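Local coordinates for protein alpha-galactosidase 1 (Saccharomyces cerevisiae, PDB 3LRK) that hydrolyses terminal, non-reducing alpha-D-galactose residues from alpha-D-galactosides such as galactose oligosaccharides, galactomannans and galactolipids, at residues Leu264-Glu276 / Ala294-Tyr307. The protein carries 1 engineered substitution. Numbering follows the deposited sequence.
Sequences LEVGVGNLTDDEE and ANVNNLKASSYSIY. With NAG (2-acetamido-2-deoxy-beta-D-glucopyranose), chain B; NAG (2-acetamido-2-deoxy-beta-D-glucopyranose), chain F; NAG (2-acetamido-2-deoxy-beta-D-glucopyranose), chain C.
The carboxylate of Glu-276 reaches Ser-303 and Lys-300 at the start of helix 301-307. Its chain runs extended beyond CG, and OE1 receives Ser-303 OG at 2.7 Å through its syn lone pair. OE2 takes the backbone N of Gly-267 at 3.0 Å from above the carboxylate plane, as well as a weak, salt-bridged bond from Lys-300 NZ at 3.2 Å. Lys-300 bends at its last torsion (chi4 -66°), and its NZ also donates to Ser-303 OG, so ammonium, hydroxyl and carboxylate form a closed triangle. Were this glutamate an alanine, Gly-267 N and the Lys-300 charge would probably be left without their mate and the Ser-303 hydroxyl without its acceptor. Gly-267 has positive phi in a type II turn; a CB there would run into Leu-299 CD1 and crowd Ser-303 and Ala-294. Beside it, Tyr-307 OH donates to Val-266 O at 2.6 Å, tilted 22° from the carbonyl plane. Val-266 points CG1 away from its own N (chi1 178°) and lays that methyl over one ring face, toward the rim, a CH-pi contact 4.0 Å from the centroid; Leu-264 CD1 meets the ring edge at CE2. Val-266 CG1 also touches Ile-306 CG2, while Ile-306 CD1 packs on Glu-276 CB at 3.5 Å. Outward, Asn-270 carries its N-linked glycan, and Ser-302 OG shares a hydrogen bond with O6 of the sugar on Asn-403. In the TIM barrel, the contact joins the loop after strand 258-260 and the start of helix 273-285 to the chain after strand 290-292; Phe-280 backs Leu-264 and Ile-306, and helix 403-410 flanks helix 301-307.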
# COMPACT_ATOMS: atom_id res chain seq x y z
N LEU A 264 4.09 -0.02 30.22
CA LEU A 264 4.00 1.34 30.73
C LEU A 264 5.38 1.93 31.03
O LEU A 264 6.24 1.25 31.60
CB LEU A 264 3.13 1.37 32.01
CG LEU A 264 1.65 1.05 31.76
CD1 LEU A 264 0.93 0.51 33.01
CD2 LEU A 264 0.93 2.26 31.15
N GLU A 265 5.56 3.18 30.64
CA GLU A 265 6.81 3.90 30.85
C GLU A 265 6.72 4.77 32.11
O GLU A 265 7.63 5.55 32.39
CB GLU A 265 7.15 4.74 29.62
CG GLU A 265 7.38 3.91 28.35
CD GLU A 265 8.80 3.35 28.24
OE1 GLU A 265 9.57 3.37 29.22
OE2 GLU A 265 9.14 2.88 27.14
N VAL A 266 5.62 4.63 32.85
CA VAL A 266 5.47 5.29 34.14
C VAL A 266 6.65 4.86 35.02
O VAL A 266 6.93 3.67 35.17
CB VAL A 266 4.11 4.94 34.81
CG1 VAL A 266 3.98 5.60 36.18
CG2 VAL A 266 2.94 5.35 33.91
N GLY A 267 7.35 5.85 35.57
CA GLY A 267 8.52 5.59 36.41
C GLY A 267 9.77 5.25 35.62
O GLY A 267 10.78 4.84 36.20
N VAL A 268 9.71 5.41 34.30
CA VAL A 268 10.87 5.19 33.43
C VAL A 268 11.25 6.51 32.75
O VAL A 268 10.38 7.25 32.28
CB VAL A 268 10.62 4.10 32.34
CG1 VAL A 268 11.92 3.76 31.59
CG2 VAL A 268 10.03 2.84 32.95
N GLY A 269 12.54 6.80 32.70
CA GLY A 269 13.03 8.00 32.05
C GLY A 269 12.49 9.27 32.69
O GLY A 269 12.33 9.34 33.92
N ASN A 270 12.17 10.26 31.88
CA ASN A 270 11.87 11.59 32.36
C ASN A 270 10.53 12.20 31.97
O ASN A 270 10.39 13.34 31.68
CB ASN A 270 13.02 12.53 32.04
CG ASN A 270 14.37 11.96 32.45
OD1 ASN A 270 15.31 11.89 31.67
ND2 ASN A 270 14.47 11.57 33.67
N LEU A 271 9.51 11.39 32.00
CA LEU A 271 8.16 11.85 31.76
C LEU A 271 7.73 12.75 32.92
O LEU A 271 8.10 12.51 34.08
CB LEU A 271 7.21 10.65 31.60
CG LEU A 271 7.49 9.73 30.40
CD1 LEU A 271 6.74 8.41 30.52
CD2 LEU A 271 7.17 10.43 29.07
N THR A 272 6.99 13.81 32.61
CA THR A 272 6.42 14.67 33.66
C THR A 272 5.30 13.90 34.36
O THR A 272 4.89 12.83 33.89
CB THR A 272 5.88 16.02 33.11
OG1 THR A 272 4.69 15.80 32.33
CG2 THR A 272 6.95 16.74 32.27
N ASP A 273 4.80 14.43 35.47
CA ASP A 273 3.70 13.79 36.18
C ASP A 273 2.42 13.79 35.32
O ASP A 273 1.69 12.81 35.29
CB ASP A 273 3.43 14.46 37.53
CG ASP A 273 2.49 13.64 38.41
OD1 ASP A 273 2.73 12.43 38.60
OD2 ASP A 273 1.51 14.22 38.93
N ASP A 274 2.17 14.89 34.63
CA ASP A 274 1.03 14.96 33.71
C ASP A 274 1.14 13.93 32.58
O ASP A 274 0.15 13.28 32.25
CB ASP A 274 0.87 16.36 33.13
CG ASP A 274 0.33 17.33 34.15
OD1 ASP A 274 -0.73 17.04 34.74
OD2 ASP A 274 0.98 18.38 34.35
N GLU A 275 2.34 13.80 32.01
CA GLU A 275 2.60 12.84 30.93
C GLU A 275 2.36 11.40 31.39
O GLU A 275 1.78 10.61 30.65
CB GLU A 275 4.02 13.01 30.38
CG GLU A 275 4.19 14.24 29.48
CD GLU A 275 5.63 14.47 29.01
OE1 GLU A 275 6.59 14.02 29.66
OE2 GLU A 275 5.80 15.14 27.97
N GLU A 276 2.81 11.07 32.60
CA GLU A 276 2.61 9.75 33.17
C GLU A 276 1.13 9.46 33.47
O GLU A 276 0.67 8.34 33.27
CB GLU A 276 3.48 9.53 34.41
CG GLU A 276 4.97 9.36 34.07
CD GLU A 276 5.83 8.96 35.26
OE1 GLU A 276 5.30 8.74 36.37
OE2 GLU A 276 7.06 8.84 35.07
N ALA A 294 8.70 0.03 34.89
CA ALA A 294 9.63 0.62 35.85
C ALA A 294 10.43 -0.42 36.64
O ALA A 294 10.07 -1.61 36.68
CB ALA A 294 8.88 1.54 36.80
N ASN A 295 11.55 0.02 37.22
CA ASN A 295 12.26 -0.76 38.24
C ASN A 295 11.56 -0.48 39.56
O ASN A 295 11.62 0.65 40.06
CB ASN A 295 13.74 -0.35 38.32
CG ASN A 295 14.51 -1.10 39.41
OD1 ASN A 295 13.96 -1.91 40.16
ND2 ASN A 295 15.81 -0.82 39.49
N VAL A 296 10.89 -1.48 40.11
CA VAL A 296 10.07 -1.27 41.31
C VAL A 296 10.92 -1.00 42.57
O VAL A 296 10.42 -0.44 43.55
CB VAL A 296 9.03 -2.41 41.55
CG1 VAL A 296 7.99 -2.45 40.42
CG2 VAL A 296 9.72 -3.77 41.70
N ASN A 297 12.19 -1.40 42.52
CA ASN A 297 13.15 -1.11 43.60
C ASN A 297 13.89 0.21 43.36
O ASN A 297 14.78 0.59 44.12
CB ASN A 297 14.14 -2.27 43.78
CG ASN A 297 13.50 -3.48 44.45
OD1 ASN A 297 13.28 -4.50 43.81
ND2 ASN A 297 13.22 -3.37 45.76
N ASN A 298 13.50 0.90 42.29
CA ASN A 298 14.04 2.20 41.96
C ASN A 298 12.91 3.02 41.33
O ASN A 298 13.04 3.55 40.22
CB ASN A 298 15.23 2.06 41.01
CG ASN A 298 16.10 3.29 40.97
OD1 ASN A 298 15.91 4.23 41.74
ND2 ASN A 298 17.07 3.29 40.06
N LEU A 299 11.80 3.08 42.05
CA LEU A 299 10.58 3.71 41.58
C LEU A 299 10.30 4.94 42.44
O LEU A 299 10.27 4.84 43.68
CB LEU A 299 9.42 2.71 41.69
CG LEU A 299 7.99 3.15 41.32
CD1 LEU A 299 7.89 3.47 39.83
CD2 LEU A 299 7.00 2.08 41.70
N LYS A 300 10.11 6.09 41.79
CA LYS A 300 9.82 7.33 42.50
C LYS A 300 8.36 7.41 42.96
O LYS A 300 7.50 6.70 42.43
CB LYS A 300 10.24 8.57 41.71
CG LYS A 300 9.42 8.91 40.47
CD LYS A 300 10.08 10.07 39.71
CE LYS A 300 9.17 10.67 38.66
NZ LYS A 300 8.88 9.68 37.56
N ALA A 301 8.13 8.29 43.94
CA ALA A 301 6.83 8.44 44.61
C ALA A 301 5.66 8.74 43.68
O ALA A 301 4.62 8.06 43.75
CB ALA A 301 6.93 9.51 45.70
N SER A 302 5.79 9.75 42.82
CA SER A 302 4.70 10.14 41.93
C SER A 302 4.31 9.01 40.98
O SER A 302 3.13 8.83 40.67
CB SER A 302 5.02 11.42 41.14
OG SER A 302 6.17 11.27 40.31
N SER A 303 5.31 8.26 40.53
CA SER A 303 5.08 7.14 39.61
C SER A 303 4.37 5.99 40.31
O SER A 303 3.42 5.41 39.78
CB SER A 303 6.39 6.69 38.97
OG SER A 303 6.95 7.74 38.20
N TYR A 304 4.82 5.68 41.53
CA TYR A 304 4.16 4.68 42.37
C TYR A 304 2.67 4.96 42.58
O TYR A 304 1.86 4.05 42.46
CB TYR A 304 4.89 4.53 43.72
CG TYR A 304 4.22 3.62 44.72
CD1 TYR A 304 3.93 2.27 44.42
CD2 TYR A 304 3.90 4.08 46.00
CE1 TYR A 304 3.32 1.44 45.36
CE2 TYR A 304 3.30 3.26 46.93
CZ TYR A 304 3.01 1.95 46.62
OH TYR A 304 2.40 1.17 47.60
N SER A 305 2.30 6.20 42.87
CA SER A 305 0.88 6.50 43.11
C SER A 305 0.06 6.52 41.81
O SER A 305 -1.17 6.40 41.85
CB SER A 305 0.70 7.80 43.88
OG SER A 305 1.16 8.90 43.13
N ILE A 306 0.73 6.67 40.68
CA ILE A 306 0.06 6.50 39.38
C ILE A 306 -0.31 5.01 39.19
O ILE A 306 -1.48 4.68 38.97
CB ILE A 306 0.90 7.10 38.22
CG1 ILE A 306 0.82 8.64 38.28
CG2 ILE A 306 0.39 6.60 36.84
CD1 ILE A 306 1.89 9.36 37.52
N TYR A 307 0.68 4.13 39.34
CA TYR A 307 0.45 2.68 39.23
C TYR A 307 -0.58 2.16 40.23
O TYR A 307 -1.19 1.11 40.02
CB TYR A 307 1.74 1.90 39.46
CG TYR A 307 2.68 1.85 38.28
CD1 TYR A 307 3.99 2.31 38.40
CD2 TYR A 307 2.27 1.31 37.05
CE1 TYR A 307 4.88 2.26 37.32
CE2 TYR A 307 3.15 1.26 35.96
CZ TYR A 307 4.44 1.73 36.10
OH TYR A 307 5.30 1.67 35.03
C1 NAG B . 15.15 11.08 34.83
C2 NAG B . 15.64 9.79 35.51
C3 NAG B . 16.21 9.95 36.95
C4 NAG B . 16.85 11.33 37.19
C5 NAG B . 15.98 12.41 36.56
C6 NAG B . 16.48 13.83 36.82
C7 NAG B . 14.72 7.53 35.71
C8 NAG B . 13.55 6.80 36.32
N2 NAG B . 14.55 8.83 35.51
O3 NAG B . 17.16 8.92 37.21
O4 NAG B . 16.98 11.58 38.57
O5 NAG B . 16.01 12.14 35.18
O6 NAG B . 15.52 14.73 36.33
O7 NAG B . 15.76 6.92 35.43
C1 NAG F . 4.64 14.68 43.27
C2 NAG F . 3.93 16.01 42.99
C3 NAG F . 3.96 16.39 41.51
C4 NAG F . 5.34 16.22 40.89
C5 NAG F . 5.97 14.88 41.28
C6 NAG F . 7.40 14.78 40.78
C7 NAG F . 2.21 16.66 44.58
C8 NAG F . 1.65 15.85 45.72
N2 NAG F . 2.56 15.99 43.48
O3 NAG F . 3.59 17.75 41.36
O4 NAG F . 5.24 16.32 39.48
O5 NAG F . 5.94 14.73 42.70
O6 NAG F . 7.94 13.51 41.09
O7 NAG F . 2.35 17.88 44.70
C1 NAG C . 17.13 8.39 38.57
C2 NAG C . 17.94 7.10 38.65
C3 NAG C . 18.00 6.53 40.08
C4 NAG C . 18.40 7.59 41.10
C5 NAG C . 17.62 8.89 40.89
C6 NAG C . 18.17 10.01 41.76
C7 NAG C . 18.29 5.43 36.90
C8 NAG C . 17.69 4.29 36.13
N2 NAG C . 17.46 6.09 37.71
O3 NAG C . 18.92 5.46 40.14
O4 NAG C . 18.20 7.09 42.40
O5 NAG C . 17.64 9.31 39.53
O6 NAG C . 17.25 10.29 42.79
O7 NAG C . 19.48 5.71 36.78
O HOH W 1 10.85 6.04 38.96
O HOH W 2 11.95 2.74 37.27
O HOH W 3 10.11 11.34 35.30
O HOH W 4 10.77 8.54 36.12